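Local coordinates for alginate lyase A1-II' (Sphingomonas sp. A1, PDB 2CWS), which probably depolymerises the polysaccharide alginate as a lyase of polysaccharide lyase family 7, this chain being the lyase domain of a longer protein, at residues A[44-49]-A[217-222]; A[10-15]-A[68-73]; A[51-56]-A[204-209]; A[129-134]-A[155-160]. One frame throughout, in Å; residues are numbered along the deposited sequence.

Contact 1: A[44-49]-A[217-222]; sequences DTDGAM and IAKLYS
K219 meets two carboxylates at once: its NZ lies 2.8 Å from D44 OD2 and 2.9 Å from D46 OD2, and both pairs are salt bridges. D46 OD2 has a second grip, because Y221 OH donates to it at 2.7 Å. The ammonium and the phenol reach this oxygen from opposite faces of the carboxylate, each well above its plane. Between the two long side chains, A48 CB fills the angle, 3.6 Å from K219 CD and 4.1 Å from the centroid of the Y221 ring, over whose face it makes a CH-pi contact.

The next shell fixes the acids. With chi1 at 62°, the carboxylate of D46 folds back so that OD1 accepts from A48 N (3.0 Å) in an Asx turn, while D44 OD1 takes the N-H of T45. Both aspartates sit in the type I turn from D44 to G47, which joins strands 41-43 and 49-54. Beyond the turn M49 and L220 form an antiparallel hydrogen-bonded pair, with L220 N to M49 O at 2.8 Å; their side chains lie side by side, and M49 also packs on F10. Y221 and S222 both face S94 in a classic beta bulge. Two acids around one lysine would probably keep K219 charged, and the phenol bond is likely to ease the burden of negative charge on D46.

Contact 2: A[10-15]-A[68-73]; sequences FDLSHW and SELREM. With SO4 (sulfate ion), chain C.
W15 and E72 face each other as an antiparallel non-hydrogen-bonded pair, their CA atoms 4.5 Å apart, where strand 15-18 joins strand 67-72 in one sheet of the beta-sandwich (jelly-roll) fold of this lyase family. The tight part is the indole. Its six-membered ring drives into the neighbouring strand, with W15 CE3 3.5 Å from L70 CB and 3.3 Å from E72 N, while L70 CD1 sits above one face toward the rim. Chi1 of W15, -64°, sets CG beside its own backbone N and lets the ring turn in this way, toward L223 and V225 of the opposing sheet. L12 CD2 adds a looser touch on L70. The carboxylate of E72 leads away from the indole to F200 N, W83 NE1 and H227 NE2.

On the opposite side of strand 68-72, R71 points away from 10-15. Its guanidinium holds a sulfate, probably from the crystallisation liquor, edge-on: NE to O1 at 2.8 Å and NH2 to O3 at 2.9 Å, both nearly straight, with K16 NZ as another donor to the ion. NH1 turns back to E72 O, and the group also makes a cation-pi contact with Y199. A methionine at R71 would probably strip the sulfate of this two-pronged hold and deprive E72 O of its NH1 donor. The exposed end of the contact is H14, gripped through both backbone and ring: H14 O takes M73 N at 2.8 Å, and H14 ND1 returns a bond to M73 O at 2.9 Å, in the carbonyl plane.

Contact 3: A[51-56]-A[204-209]; sequences FWAPTT and NYVQDN. With SO4 (sulfate ion), chain B.
F51 and A53 look across at N204 and V206 from strands that run in nearly the same direction: the axes of 51-54 and 204-206 differ by 16° and come no nearer than 7.3 Å. That is too wide for paired neighbours in one sheet, and contact here runs through side chains. Further on the chains close up, until N209 CA lies 3.2 Å from T55 O in a CA-H...O contact.

The side chains meet in small van der Waals touches. F51 CB abuts N204 CB, and A53 CB makes an apolar contact with V206 CG2 at 3.6 Å. T55 carries its methyl against the flank of D208, CG2 being 3.6 Å from D208 CG, while its OG1 turns to T210 O. D208 is held by T210 OG1 and by the backbone N of S103. D208 O, 3.3 Å from T55 CB, is buried with no polar partner in the model. The two strands belong to the two opposed antiparallel sheets of the beta-sandwich, 49-54 pairing with 215-228 and 204-206 with 67-72 and 106-114.

Y205 points the other way, away from the interface. Chi1 of 177° carries its ring outward to a sulfate, probably from the crystallisation liquor, which lies at the ring's edge and accepts from Y205 OH at O3, 2.7 Å away. R67 and H112 also bind the ion. Replacing Y205 by a phenylalanine would probably leave sulfate O3 without this donor and S63 OG without its phenol partner. Q207 NE2 sits over the centre of the Y205 ring, 3.3 Å above its plane, and donates to Y205 O from above the carbonyl plane.

Contact 4: A[129-134]-A[155-160]; sequences FQDGQL and GIKLGD
D131 stretches from the tip of a hairpin to the backbone of the 155-160 loop, and its side chain can be followed atom by atom. CB stands 4.2 Å from L158 N. With chi1 at -180°, CG continues directly away from the backbone N and comes 3.6 Å from L158 CB. The carboxylate then divides its work: OD1 accepts from L158 N at 2.8 Å, the N-H pointing almost straight at it (175°) but from well above the carboxylate plane, and also rests against the CA and CB of K157. OD2 lies beside L158 CB.

The backbones meet next to this side chain. G132 N donates to I156 O at 2.7 Å with a bent N-H...O angle of 133°, and G155 N returns a bond to G132 O at 2.9 Å. Next to these bonds F129 presents its ring edge to the loop, with CZ 3.7 Å from both L158 N and K157 O. Y162, T97 and L100 also pack on that ring. The loop has its own closure, a type II turn from K157 to D160 in which D160 OD2 accepts from K157 N.

G132 and G155 both have positive phi, and at either place a side chain would collide with the carbonyl O of the residue before, which explains the glycines. Q130 and Q133 close a tight two-residue hairpin between strands 120-130 and 133-139, and G155 with I156 faces G132 in a G1 beta bulge, where the chain leaves strand 148-154 for strand 162-169 of the other sheet of the sandwich.

How the contacts relate
From the N terminus, 10-15 opens contact 2, and 44-49 and 51-56 open contacts 1 and 3 before 68-73 closes contact 2, so contact 2 crosses both. Contact 4 opens and closes next, between 129-134 and 155-160, nested inside contact 3. The chain then reaches 204-209, closing contact 3, and 217-222, closing contact 1 around contacts 3 and 4. Contact 1 lies within one sheet and contact 2 within the other, while contact 3 spans the two and contact 4 sits where the chain crosses between them. Contacts 1, 2 and 3 touch one another, whereas contacts 2 and 4 lie on opposite sides of the chain's centre.

Contact 1: A[44-49]-A[217-222]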
# COMPACT_ATOMS: atom_id res chain seq x y z
N ASP A 44 -11.02 -14.24 5.61
CA ASP A 44 -12.43 -14.22 5.97
C ASP A 44 -13.16 -15.35 5.27
O ASP A 44 -12.61 -16.09 4.46
CB ASP A 44 -13.01 -12.82 5.69
CG ASP A 44 -14.19 -12.48 6.56
OD1 ASP A 44 -14.66 -13.31 7.34
OD2 ASP A 44 -14.62 -11.30 6.47
N THR A 45 -14.44 -15.47 5.60
CA THR A 45 -15.21 -16.60 5.02
C THR A 45 -15.37 -16.52 3.50
O THR A 45 -15.70 -17.55 2.88
CB THR A 45 -16.59 -16.63 5.70
OG1 THR A 45 -17.26 -15.38 5.49
CG2 THR A 45 -16.50 -16.88 7.19
N ASP A 46 -15.19 -15.34 2.93
CA ASP A 46 -15.24 -15.15 1.48
C ASP A 46 -13.88 -15.36 0.83
O ASP A 46 -13.79 -15.08 -0.36
CB ASP A 46 -15.78 -13.75 1.15
CG ASP A 46 -14.91 -12.62 1.68
OD1 ASP A 46 -13.87 -12.86 2.30
OD2 ASP A 46 -15.31 -11.44 1.46
N GLY A 47 -12.90 -15.87 1.59
CA GLY A 47 -11.57 -16.11 1.03
C GLY A 47 -10.67 -14.89 1.04
O GLY A 47 -9.49 -15.02 0.68
N ALA A 48 -11.18 -13.72 1.39
CA ALA A 48 -10.31 -12.53 1.29
C ALA A 48 -9.22 -12.54 2.32
O ALA A 48 -9.42 -12.90 3.48
CB ALA A 48 -11.13 -11.25 1.53
N MET A 49 -8.05 -12.04 1.88
CA MET A 49 -6.98 -11.65 2.82
C MET A 49 -7.45 -10.34 3.46
O MET A 49 -7.66 -9.33 2.76
CB MET A 49 -5.68 -11.52 2.08
CG MET A 49 -4.52 -10.93 2.88
SD MET A 49 -2.92 -11.16 2.11
CE MET A 49 -3.15 -10.37 0.53
N ILE A 217 -11.23 -2.16 8.38
CA ILE A 217 -11.04 -3.46 7.74
C ILE A 217 -10.93 -3.23 6.24
O ILE A 217 -11.83 -2.62 5.65
CB ILE A 217 -12.20 -4.41 8.00
CG1 ILE A 217 -12.40 -4.69 9.51
CG2 ILE A 217 -12.02 -5.71 7.22
CD1 ILE A 217 -13.73 -5.39 9.84
N ALA A 218 -9.87 -3.76 5.65
CA ALA A 218 -9.73 -3.79 4.19
C ALA A 218 -9.46 -5.23 3.77
O ALA A 218 -8.86 -6.00 4.53
CB ALA A 218 -8.59 -2.90 3.70
N LYS A 219 -9.91 -5.58 2.56
CA LYS A 219 -9.77 -6.90 2.01
C LYS A 219 -9.11 -6.90 0.66
O LYS A 219 -9.32 -5.95 -0.14
CB LYS A 219 -11.18 -7.53 1.81
CG LYS A 219 -11.78 -8.01 3.11
CD LYS A 219 -13.18 -8.63 2.89
CE LYS A 219 -13.60 -9.40 4.14
NZ LYS A 219 -14.94 -10.07 3.94
N LEU A 220 -8.38 -7.97 0.38
CA LEU A 220 -7.85 -8.24 -0.96
C LEU A 220 -8.30 -9.65 -1.37
O LEU A 220 -8.23 -10.59 -0.60
CB LEU A 220 -6.33 -8.15 -0.99
CG LEU A 220 -5.77 -6.72 -0.74
CD1 LEU A 220 -4.26 -6.74 -0.67
CD2 LEU A 220 -6.23 -5.76 -1.81
N TYR A 221 -8.68 -9.74 -2.66
CA TYR A 221 -9.03 -11.02 -3.28
C TYR A 221 -7.96 -11.47 -4.26
O TYR A 221 -7.84 -12.65 -4.55
CB TYR A 221 -10.37 -10.93 -4.04
CG TYR A 221 -11.52 -10.64 -3.09
CD1 TYR A 221 -11.96 -9.34 -2.91
CD2 TYR A 221 -12.13 -11.65 -2.36
CE1 TYR A 221 -12.98 -9.04 -2.04
CE2 TYR A 221 -13.16 -11.34 -1.49
CZ TYR A 221 -13.58 -10.06 -1.33
OH TYR A 221 -14.62 -9.72 -0.48
N SER A 222 -7.13 -10.54 -4.74
CA SER A 222 -6.01 -10.89 -5.62
C SER A 222 -4.95 -9.79 -5.44
O SER A 222 -5.31 -8.64 -5.12
CB SER A 222 -6.45 -11.02 -7.08
OG SER A 222 -7.01 -9.82 -7.52
O HOH W 1 -16.56 -12.74 4.34

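Contact 2: A[10-15]-A[68-73]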
# COMPACT_ATOMS: atom_id res chain seq x y z
N PHE A 10 -2.48 -16.62 -1.45
CA PHE A 10 -1.78 -15.55 -2.09
C PHE A 10 -0.30 -15.89 -2.12
O PHE A 10 0.17 -16.56 -1.18
CB PHE A 10 -1.91 -14.20 -1.34
CG PHE A 10 -3.31 -13.65 -1.42
CD1 PHE A 10 -4.29 -14.12 -0.59
CD2 PHE A 10 -3.60 -12.68 -2.37
CE1 PHE A 10 -5.59 -13.63 -0.67
CE2 PHE A 10 -4.90 -12.15 -2.41
CZ PHE A 10 -5.89 -12.66 -1.57
N ASP A 11 0.41 -15.47 -3.12
CA ASP A 11 1.86 -15.56 -3.15
C ASP A 11 2.42 -14.42 -2.32
O ASP A 11 2.49 -13.25 -2.79
CB ASP A 11 2.35 -15.38 -4.60
CG ASP A 11 3.85 -15.60 -4.63
OD1 ASP A 11 4.40 -15.66 -5.75
OD2 ASP A 11 4.49 -15.77 -3.59
N LEU A 12 2.75 -14.75 -1.07
CA LEU A 12 3.34 -13.76 -0.16
C LEU A 12 4.84 -13.93 -0.02
O LEU A 12 5.45 -13.41 0.93
CB LEU A 12 2.62 -13.76 1.19
CG LEU A 12 1.10 -13.54 1.09
CD1 LEU A 12 0.46 -13.50 2.44
CD2 LEU A 12 0.78 -12.24 0.36
N SER A 13 5.46 -14.64 -0.98
CA SER A 13 6.89 -14.91 -0.91
C SER A 13 7.74 -13.67 -1.07
O SER A 13 8.90 -13.71 -0.65
CB SER A 13 7.30 -15.97 -1.94
OG SER A 13 7.14 -15.50 -3.26
N HIS A 14 7.16 -12.59 -1.61
CA HIS A 14 7.88 -11.33 -1.78
C HIS A 14 7.11 -10.20 -1.11
O HIS A 14 7.13 -9.03 -1.59
CB HIS A 14 8.19 -11.04 -3.25
CG HIS A 14 9.21 -11.99 -3.75
ND1 HIS A 14 10.56 -11.70 -3.67
CD2 HIS A 14 9.10 -13.22 -4.31
CE1 HIS A 14 11.23 -12.71 -4.16
NE2 HIS A 14 10.38 -13.64 -4.56
N TRP A 15 6.51 -10.47 0.04
CA TRP A 15 5.91 -9.45 0.89
C TRP A 15 6.29 -9.73 2.34
O TRP A 15 6.34 -10.91 2.71
CB TRP A 15 4.39 -9.47 0.80
CG TRP A 15 3.76 -9.15 -0.53
CD1 TRP A 15 3.31 -10.03 -1.46
CD2 TRP A 15 3.52 -7.84 -1.08
NE1 TRP A 15 2.79 -9.37 -2.55
CE2 TRP A 15 2.91 -8.02 -2.33
CE3 TRP A 15 3.76 -6.52 -0.59
CZ2 TRP A 15 2.52 -6.93 -3.13
CZ3 TRP A 15 3.38 -5.46 -1.39
CH2 TRP A 15 2.78 -5.69 -2.63
N SER A 68 -2.05 -2.25 9.19
CA SER A 68 -1.83 -3.69 8.93
C SER A 68 -1.60 -3.72 7.42
O SER A 68 -2.57 -3.54 6.68
CB SER A 68 -3.03 -4.51 9.36
OG SER A 68 -2.77 -5.87 9.05
N GLU A 69 -0.34 -3.82 6.99
CA GLU A 69 -0.01 -3.46 5.61
C GLU A 69 1.15 -4.35 5.13
O GLU A 69 2.12 -4.53 5.87
CB GLU A 69 0.31 -1.97 5.51
CG GLU A 69 0.41 -1.42 4.08
CD GLU A 69 0.79 0.05 4.04
OE1 GLU A 69 1.60 0.50 4.87
OE2 GLU A 69 0.28 0.76 3.13
N LEU A 70 1.04 -4.84 3.89
CA LEU A 70 2.13 -5.56 3.27
C LEU A 70 3.12 -4.59 2.64
O LEU A 70 2.74 -3.54 2.12
CB LEU A 70 1.59 -6.49 2.15
CG LEU A 70 0.66 -7.57 2.60
CD1 LEU A 70 0.06 -8.30 1.41
CD2 LEU A 70 1.36 -8.60 3.56
N ARG A 71 4.38 -4.97 2.68
CA ARG A 71 5.53 -4.19 2.18
C ARG A 71 6.29 -5.09 1.24
O ARG A 71 6.75 -6.19 1.64
CB ARG A 71 6.35 -3.78 3.44
CG ARG A 71 7.53 -2.83 3.23
CD ARG A 71 8.74 -3.38 2.45
NE ARG A 71 9.89 -2.54 2.77
CZ ARG A 71 10.96 -2.40 1.99
NH1 ARG A 71 11.07 -3.06 0.83
NH2 ARG A 71 11.92 -1.56 2.40
N GLU A 72 6.44 -4.68 -0.02
CA GLU A 72 7.05 -5.53 -1.03
C GLU A 72 8.52 -5.76 -0.73
O GLU A 72 9.26 -4.82 -0.41
CB GLU A 72 6.94 -4.84 -2.40
CG GLU A 72 7.61 -5.65 -3.52
CD GLU A 72 7.76 -4.85 -4.80
OE1 GLU A 72 7.59 -3.62 -4.80
OE2 GLU A 72 8.10 -5.53 -5.83
N MET A 73 8.96 -7.01 -0.88
CA MET A 73 10.32 -7.45 -0.63
C MET A 73 10.85 -8.15 -1.87
O MET A 73 10.69 -9.37 -1.99
CB MET A 73 10.39 -8.40 0.58
CG MET A 73 9.90 -7.73 1.85
SD MET A 73 11.05 -6.60 2.63
CE MET A 73 12.26 -7.78 3.29
S SO4 C . 11.37 -1.05 5.96
O1 SO4 C . 9.96 -1.48 5.40
O2 SO4 C . 12.06 -2.22 6.37
O3 SO4 C . 12.09 -0.33 5.02
O4 SO4 C . 10.94 -0.18 7.06

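Contact 3: A[51-56]-A[204-209]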
# COMPACT_ATOMS: atom_id res chain seq x y z
N PHE A 51 -7.33 -7.36 6.47
CA PHE A 51 -6.42 -6.55 7.29
C PHE A 51 -7.25 -5.73 8.26
O PHE A 51 -8.11 -4.92 7.80
CB PHE A 51 -5.64 -5.57 6.41
CG PHE A 51 -4.80 -6.24 5.32
CD1 PHE A 51 -3.45 -6.50 5.55
CD2 PHE A 51 -5.36 -6.55 4.10
CE1 PHE A 51 -2.67 -7.04 4.55
CE2 PHE A 51 -4.58 -7.11 3.10
CZ PHE A 51 -3.22 -7.34 3.31
N TRP A 52 -7.02 -5.89 9.56
CA TRP A 52 -7.75 -5.13 10.58
C TRP A 52 -6.74 -4.32 11.40
O TRP A 52 -5.69 -4.86 11.80
CB TRP A 52 -8.58 -6.09 11.50
CG TRP A 52 -9.19 -5.29 12.63
CD1 TRP A 52 -10.32 -4.51 12.51
CD2 TRP A 52 -8.74 -5.11 13.98
NE1 TRP A 52 -10.60 -3.89 13.69
CE2 TRP A 52 -9.62 -4.25 14.64
CE3 TRP A 52 -7.64 -5.67 14.71
CZ2 TRP A 52 -9.51 -3.86 15.97
CZ3 TRP A 52 -7.52 -5.28 16.05
CH2 TRP A 52 -8.44 -4.40 16.66
N ALA A 53 -7.06 -3.05 11.65
CA ALA A 53 -6.16 -2.24 12.49
C ALA A 53 -6.98 -1.23 13.28
O ALA A 53 -7.83 -0.54 12.70
CB ALA A 53 -5.12 -1.49 11.65
N PRO A 54 -6.73 -1.10 14.56
CA PRO A 54 -7.39 -0.11 15.41
C PRO A 54 -6.69 1.23 15.34
O PRO A 54 -5.47 1.33 15.17
CB PRO A 54 -7.25 -0.73 16.82
CG PRO A 54 -5.91 -1.40 16.76
CD PRO A 54 -5.79 -1.99 15.37
N THR A 55 -7.46 2.31 15.57
CA THR A 55 -6.90 3.67 15.49
C THR A 55 -5.88 3.93 16.60
O THR A 55 -5.05 4.84 16.41
CB THR A 55 -7.98 4.77 15.51
OG1 THR A 55 -8.69 4.69 16.76
CG2 THR A 55 -8.95 4.56 14.34
N THR A 56 -5.94 3.15 17.67
CA THR A 56 -4.97 3.31 18.77
C THR A 56 -3.76 2.40 18.61
O THR A 56 -2.96 2.29 19.57
CB THR A 56 -5.70 3.01 20.11
OG1 THR A 56 -6.31 1.70 19.90
CG2 THR A 56 -6.75 4.03 20.40
N ASN A 204 -3.93 -1.95 4.81
CA ASN A 204 -4.89 -1.10 5.55
C ASN A 204 -4.06 -0.17 6.42
O ASN A 204 -3.65 -0.51 7.53
CB ASN A 204 -5.79 -1.99 6.38
CG ASN A 204 -6.79 -1.26 7.23
OD1 ASN A 204 -7.48 -1.98 8.06
ND2 ASN A 204 -6.90 0.01 7.14
N TYR A 205 -3.85 1.07 5.95
CA TYR A 205 -3.05 2.07 6.64
C TYR A 205 -4.08 3.12 7.09
O TYR A 205 -4.61 3.88 6.28
CB TYR A 205 -2.01 2.60 5.69
CG TYR A 205 -1.11 3.71 6.22
CD1 TYR A 205 -0.80 3.86 7.56
CD2 TYR A 205 -0.54 4.57 5.29
CE1 TYR A 205 0.07 4.87 7.97
CE2 TYR A 205 0.32 5.58 5.68
CZ TYR A 205 0.59 5.74 7.04
OH TYR A 205 1.46 6.71 7.47
N VAL A 206 -4.39 3.12 8.38
CA VAL A 206 -5.60 3.79 8.86
C VAL A 206 -5.35 5.27 9.13
O VAL A 206 -4.54 5.59 10.00
CB VAL A 206 -6.05 3.11 10.16
CG1 VAL A 206 -7.39 3.71 10.63
CG2 VAL A 206 -6.18 1.58 9.99
N GLN A 207 -6.06 6.15 8.39
CA GLN A 207 -5.80 7.59 8.56
C GLN A 207 -6.70 8.18 9.64
O GLN A 207 -7.50 9.07 9.45
CB GLN A 207 -5.95 8.36 7.22
CG GLN A 207 -5.11 7.70 6.10
CD GLN A 207 -3.64 7.71 6.40
OE1 GLN A 207 -2.96 8.73 6.48
NE2 GLN A 207 -3.08 6.49 6.62
N ASP A 208 -6.53 7.61 10.82
CA ASP A 208 -7.21 8.02 12.07
C ASP A 208 -6.38 7.43 13.19
O ASP A 208 -6.18 6.23 13.22
CB ASP A 208 -8.63 7.49 12.10
CG ASP A 208 -9.49 7.95 13.26
OD1 ASP A 208 -10.74 8.05 13.08
OD2 ASP A 208 -8.91 8.21 14.33
N ASN A 209 -5.86 8.29 14.07
CA ASN A 209 -5.08 7.78 15.23
C ASN A 209 -5.74 8.17 16.57
O ASN A 209 -5.08 8.21 17.58
CB ASN A 209 -3.64 8.26 15.21
CG ASN A 209 -3.49 9.73 15.20
OD1 ASN A 209 -2.31 10.18 15.04
ND2 ASN A 209 -4.51 10.52 15.39
S SO4 B . 4.25 6.17 5.59
O1 SO4 B . 3.83 4.83 4.87
O2 SO4 B . 5.45 6.74 5.02
O3 SO4 B . 3.23 7.14 5.45
O4 SO4 B . 4.49 5.90 7.00

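Contact 4: A[129-134]-A[155-160]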
# COMPACT_ATOMS: atom_id res chain seq x y z
N PHE A 129 -8.70 5.75 0.20
CA PHE A 129 -10.09 5.34 0.11
C PHE A 129 -10.93 6.15 1.07
O PHE A 129 -10.64 6.24 2.26
CB PHE A 129 -10.21 3.83 0.44
CG PHE A 129 -11.67 3.38 0.41
CD1 PHE A 129 -12.53 3.49 1.48
CD2 PHE A 129 -12.16 2.85 -0.77
CE1 PHE A 129 -13.84 3.17 1.37
CE2 PHE A 129 -13.49 2.50 -0.88
CZ PHE A 129 -14.36 2.69 0.21
N GLN A 130 -12.06 6.65 0.51
CA GLN A 130 -13.22 7.17 1.28
C GLN A 130 -14.46 6.51 0.71
O GLN A 130 -14.47 6.02 -0.42
CB GLN A 130 -13.31 8.67 1.28
CG GLN A 130 -11.92 9.14 1.78
CD GLN A 130 -12.03 10.55 2.22
OE1 GLN A 130 -11.90 11.46 1.36
NE2 GLN A 130 -12.27 10.80 3.50
N ASP A 131 -15.54 6.51 1.53
CA ASP A 131 -16.80 5.90 1.07
C ASP A 131 -17.49 6.76 0.03
O ASP A 131 -18.30 7.63 0.34
CB ASP A 131 -17.66 5.68 2.30
CG ASP A 131 -19.01 5.05 2.01
OD1 ASP A 131 -19.22 4.59 0.88
OD2 ASP A 131 -19.81 4.99 2.96
N GLY A 132 -17.16 6.52 -1.22
CA GLY A 132 -17.70 7.25 -2.35
C GLY A 132 -16.62 7.80 -3.31
O GLY A 132 -17.00 8.24 -4.40
N GLN A 133 -15.34 7.75 -2.91
CA GLN A 133 -14.31 8.25 -3.83
C GLN A 133 -12.97 7.64 -3.39
O GLN A 133 -12.67 7.56 -2.20
CB GLN A 133 -14.28 9.76 -3.72
CG GLN A 133 -12.96 10.36 -4.02
CD GLN A 133 -12.91 11.86 -3.91
OE1 GLN A 133 -13.45 12.55 -4.77
NE2 GLN A 133 -12.27 12.35 -2.83
N LEU A 134 -12.18 7.25 -4.39
CA LEU A 134 -10.77 6.95 -4.11
C LEU A 134 -9.92 8.01 -4.77
O LEU A 134 -10.22 8.48 -5.89
CB LEU A 134 -10.42 5.55 -4.60
CG LEU A 134 -9.01 5.12 -4.09
CD1 LEU A 134 -9.02 3.70 -3.55
CD2 LEU A 134 -8.03 5.32 -5.24
N GLY A 155 -17.42 7.33 -7.12
CA GLY A 155 -18.46 6.31 -7.00
C GLY A 155 -18.00 5.06 -6.26
O GLY A 155 -18.82 4.15 -6.03
N ILE A 156 -16.75 5.00 -5.84
CA ILE A 156 -16.11 3.85 -5.15
C ILE A 156 -16.66 3.83 -3.71
O ILE A 156 -16.17 4.65 -2.92
CB ILE A 156 -14.57 3.92 -5.15
CG1 ILE A 156 -13.91 4.33 -6.52
CG2 ILE A 156 -13.96 2.65 -4.62
CD1 ILE A 156 -14.44 3.34 -7.53
N LYS A 157 -17.63 2.96 -3.33
CA LYS A 157 -18.24 3.01 -2.03
C LYS A 157 -17.75 1.91 -1.11
O LYS A 157 -17.14 0.92 -1.50
CB LYS A 157 -19.76 2.96 -2.15
CG LYS A 157 -20.24 4.24 -2.83
CD LYS A 157 -21.72 4.23 -3.18
CE LYS A 157 -22.07 5.59 -3.85
NZ LYS A 157 -23.52 5.55 -4.24
N LEU A 158 -18.02 2.11 0.19
CA LEU A 158 -17.76 1.08 1.18
C LEU A 158 -18.39 -0.23 0.74
O LEU A 158 -19.53 -0.28 0.38
CB LEU A 158 -18.38 1.53 2.53
CG LEU A 158 -17.90 0.74 3.74
CD1 LEU A 158 -16.49 1.14 4.11
CD2 LEU A 158 -18.86 0.94 4.90
N GLY A 159 -17.58 -1.30 0.77
CA GLY A 159 -18.03 -2.64 0.39
C GLY A 159 -17.95 -2.94 -1.10
O GLY A 159 -18.04 -4.12 -1.46
N ASP A 160 -17.78 -1.94 -1.96
CA ASP A 160 -17.67 -2.19 -3.38
C ASP A 160 -16.32 -2.84 -3.70
O ASP A 160 -15.31 -2.52 -3.11
CB ASP A 160 -17.72 -0.91 -4.19
CG ASP A 160 -19.08 -0.24 -4.24
OD1 ASP A 160 -20.12 -0.80 -3.77
OD2 ASP A 160 -19.11 0.88 -4.84